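Side-chain contact in Atg5 (Kluyveromyces marxianus, PDB 3VQI), which is the autophagy protein that becomes conjugated to Atg12 and takes part in autophagic vesicle formation and cytoplasm-to-vacuole transport: residues M162-P167 against M185-K190. Residues are numbered along the deposited sequence; the frame is centred on the assembly and turned at random.
Sequences MSLSIP and MAVRSK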
ATOM      1  N   MET A 162      21.707   3.670  -4.004  1.00 87.40           N
ATOM      2  CA  MET A 162      22.207   4.911  -4.590  1.00 87.53           C
ATOM      3  C   MET A 162      23.157   4.555  -5.731  1.00 87.12           C
ATOM      4  O   MET A 162      23.486   5.392  -6.573  1.00 86.71           O
ATOM      5  CB  MET A 162      22.940   5.746  -3.535  1.00 88.44           C
ATOM      6  CG  MET A 162      22.025   6.368  -2.488  1.00 89.72           C
ATOM      7  SD  MET A 162      21.149   7.848  -3.039  1.00 91.31           S
ATOM      8  CE  MET A 162      21.957   9.119  -2.019  1.00 90.24           C
ATOM      9  N   SER A 163      23.579   3.293  -5.753  1.00 86.76           N
ATOM     10  CA  SER A 163      24.493   2.789  -6.774  1.00 86.44           C
ATOM     11  C   SER A 163      23.792   2.446  -8.086  1.00 85.22           C
ATOM     12  O   SER A 163      24.434   2.393  -9.136  1.00 84.36           O
ATOM     13  CB  SER A 163      25.226   1.547  -6.259  1.00 86.67           C
ATOM     14  OG  SER A 163      26.003   1.855  -5.115  1.00 88.01           O
ATOM     15  N   LEU A 164      22.484   2.207  -8.021  1.00 83.93           N
ATOM     16  CA  LEU A 164      21.699   1.862  -9.206  1.00 82.22           C
ATOM     17  C   LEU A 164      21.730   2.980 -10.239  1.00 81.50           C
ATOM     18  O   LEU A 164      21.570   4.156  -9.894  1.00 81.87           O
ATOM     19  CB  LEU A 164      20.245   1.573  -8.821  1.00 80.62           C
ATOM     20  CG  LEU A 164      19.978   0.339  -7.956  1.00 80.35           C
ATOM     21  CD1 LEU A 164      18.496   0.263  -7.632  1.00 80.70           C
ATOM     22  CD2 LEU A 164      20.425  -0.914  -8.679  1.00 78.82           C
ATOM     23  N   SER A 165      21.948   2.608 -11.501  1.00 79.36           N
ATOM     24  CA  SER A 165      21.982   3.576 -12.592  1.00 77.40           C
ATOM     25  C   SER A 165      20.572   4.125 -12.715  1.00 76.34           C
ATOM     26  O   SER A 165      19.615   3.469 -12.302  1.00 75.47           O
ATOM     27  CB  SER A 165      22.399   2.901 -13.902  1.00 77.46           C
ATOM     28  OG  SER A 165      21.521   1.840 -14.246  1.00 76.38           O
ATOM     29  N   ILE A 166      20.428   5.319 -13.275  1.00 75.48           N
ATOM     30  CA  ILE A 166      19.099   5.900 -13.401  1.00 74.73           C
ATOM     31  C   ILE A 166      18.104   4.981 -14.115  1.00 73.64           C
ATOM     32  O   ILE A 166      17.031   4.709 -13.582  1.00 73.50           O
ATOM     33  CB  ILE A 166      19.149   7.287 -14.094  1.00 74.66           C
ATOM     34  CG1 ILE A 166      19.649   8.337 -13.091  1.00 73.87           C
ATOM     35  CG2 ILE A 166      17.772   7.667 -14.624  1.00 74.89           C
ATOM     36  CD1 ILE A 166      19.618   9.767 -13.610  1.00 73.53           C
ATOM     37  N   PRO A 167      18.451   4.475 -15.315  1.00 72.81           N
ATOM     38  CA  PRO A 167      17.547   3.585 -16.062  1.00 72.26           C
ATOM     39  C   PRO A 167      17.226   2.255 -15.359  1.00 71.22           C
ATOM     40  O   PRO A 167      16.196   1.628 -15.627  1.00 68.93           O
ATOM     41  CB  PRO A 167      18.285   3.385 -17.388  1.00 72.21           C
ATOM     42  CG  PRO A 167      19.713   3.478 -16.989  1.00 71.78           C
ATOM     43  CD  PRO A 167      19.715   4.661 -16.047  1.00 72.05           C
ATOM     44  N   MET A 185      11.931  -8.076  -9.309  1.00 59.29           N
ATOM     45  CA  MET A 185      12.838  -8.885  -8.487  1.00 60.86           C
ATOM     46  C   MET A 185      14.296  -8.625  -8.863  1.00 60.16           C
ATOM     47  O   MET A 185      15.183  -8.656  -8.015  1.00 58.90           O
ATOM     48  CB  MET A 185      12.541 -10.383  -8.660  1.00 60.91           C
ATOM     49  CG  MET A 185      11.158 -10.818  -8.203  1.00 65.01           C
ATOM     50  SD  MET A 185      10.882 -10.570  -6.429  1.00 68.84           S
ATOM     51  CE  MET A 185      11.573 -12.118  -5.755  1.00 68.99           C
ATOM     52  N   ALA A 186      14.529  -8.361 -10.144  1.00 61.60           N
ATOM     53  CA  ALA A 186      15.869  -8.110 -10.652  1.00 62.64           C
ATOM     54  C   ALA A 186      16.568  -7.018  -9.875  1.00 62.94           C
ATOM     55  O   ALA A 186      17.635  -7.247  -9.305  1.00 63.93           O
ATOM     56  CB  ALA A 186      15.810  -7.738 -12.128  1.00 63.12           C
ATOM     57  N   VAL A 187      15.968  -5.831  -9.856  1.00 63.07           N
ATOM     58  CA  VAL A 187      16.548  -4.697  -9.147  1.00 62.55           C
ATOM     59  C   VAL A 187      16.434  -4.848  -7.626  1.00 63.76           C
ATOM     60  O   VAL A 187      17.289  -4.368  -6.881  1.00 61.86           O
ATOM     61  CB  VAL A 187      15.892  -3.379  -9.594  1.00 60.80           C
ATOM     62  CG1 VAL A 187      16.595  -2.201  -8.955  1.00 58.60           C
ATOM     63  CG2 VAL A 187      15.948  -3.269 -11.108  1.00 58.79           C
ATOM     64  N   ARG A 188      15.387  -5.522  -7.162  1.00 65.24           N
ATOM     65  CA  ARG A 188      15.227  -5.718  -5.724  1.00 68.10           C
ATOM     66  C   ARG A 188      16.497  -6.410  -5.222  1.00 70.11           C
ATOM     67  O   ARG A 188      17.014  -6.098  -4.144  1.00 69.44           O
ATOM     68  CB  ARG A 188      14.000  -6.589  -5.429  1.00 67.12           C
ATOM     69  CG  ARG A 188      13.609  -6.644  -3.953  1.00 68.32           C
ATOM     70  CD  ARG A 188      12.390  -7.539  -3.707  1.00 70.26           C
ATOM     71  NE  ARG A 188      12.741  -8.790  -3.041  1.00 74.09           N
ATOM     72  CZ  ARG A 188      13.545  -9.725  -3.551  1.00 77.59           C
ATOM     73  NH1 ARG A 188      14.097  -9.572  -4.753  1.00 77.80           N
ATOM     74  NH2 ARG A 188      13.811 -10.821  -2.848  1.00 78.40           N
ATOM     75  N   SER A 189      16.998  -7.341  -6.031  1.00 72.75           N
ATOM     76  CA  SER A 189      18.212  -8.092  -5.709  1.00 74.33           C
ATOM     77  C   SER A 189      19.414  -7.163  -5.634  1.00 74.91           C
ATOM     78  O   SER A 189      20.202  -7.230  -4.696  1.00 75.13           O
ATOM     79  CB  SER A 189      18.473  -9.165  -6.771  1.00 74.10           C
ATOM     80  OG  SER A 189      17.425 -10.114  -6.808  1.00 75.95           O
ATOM     81  N   LYS A 190      19.554  -6.294  -6.628  1.00 76.31           N
ATOM     82  CA  LYS A 190      20.671  -5.358  -6.644  1.00 78.53           C
ATOM     83  C   LYS A 190      20.615  -4.405  -5.445  1.00 79.44           C
ATOM     84  O   LYS A 190      21.459  -3.514  -5.307  1.00 80.01           O
ATOM     85  CB  LYS A 190      20.679  -4.557  -7.956  1.00 78.71           C
ATOM     86  CG  LYS A 190      21.013  -5.378  -9.202  1.00 78.99           C
ATOM     87  CD  LYS A 190      21.181  -4.483 -10.431  1.00 80.16           C
ATOM     88  CE  LYS A 190      21.471  -5.294 -11.686  1.00 79.87           C
ATOM     89  NZ  LYS A 190      21.586  -4.439 -12.903  1.00 80.69           N
TER
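Leu164 and Lys190 mark the nearest approach of the two backbones, their CA atoms 7.7 Å apart. Around Leu164 the chain 162-167 is a loop that turns into helix 166-178 at Ile166; 185-189 is the end of helix 181-189, and Lys190 follows just past it. No hydrogen bond links the segments, and the meeting is made by side chains alone, burying 124 Å². Leu164 carries it from the loop side. Its CB is directed at the helix end, and with CG anti to the carbonyl carbon (chi1 -66°) the forked tip spreads over two residues. One branch, CD1, lies 3.4 Å from CG1 of the buried Val187, a close methyl-to-methyl touch between side chains that run at a slant to each other. The other, CD2, sits 3.7 Å from CB of Lys190 and 4.0 Å from its CD, so it borders the aliphatic part of the exposed lysine. Both segments belong to the alpha-helical bundle region of Atg5, which is flanked in sequence by two ubiquitin-like domains. The contact brings the loop leading into helix 166-178 against the C-terminal end of helix 181-189, the next helix in the chain, which follows after a link of two residues. Beyond CG the lysine chain is extended, which carries NZ past the leucine to a salt bridge with Asp168 in the first turn of helix 166-178. Ser165 OG, at the N-cap position of that helix, accepts a weak hydrogen bond from the backbone N of the same Asp168. Within helix 181-189, Ser189 OG donates to Met185 O at 2.9 Å, and Ser189 N reaches this oxygen from the opposite face of its plane. The CB of Arg188 points away from the loop, and its side chain touches Trp147 of helix 135-155.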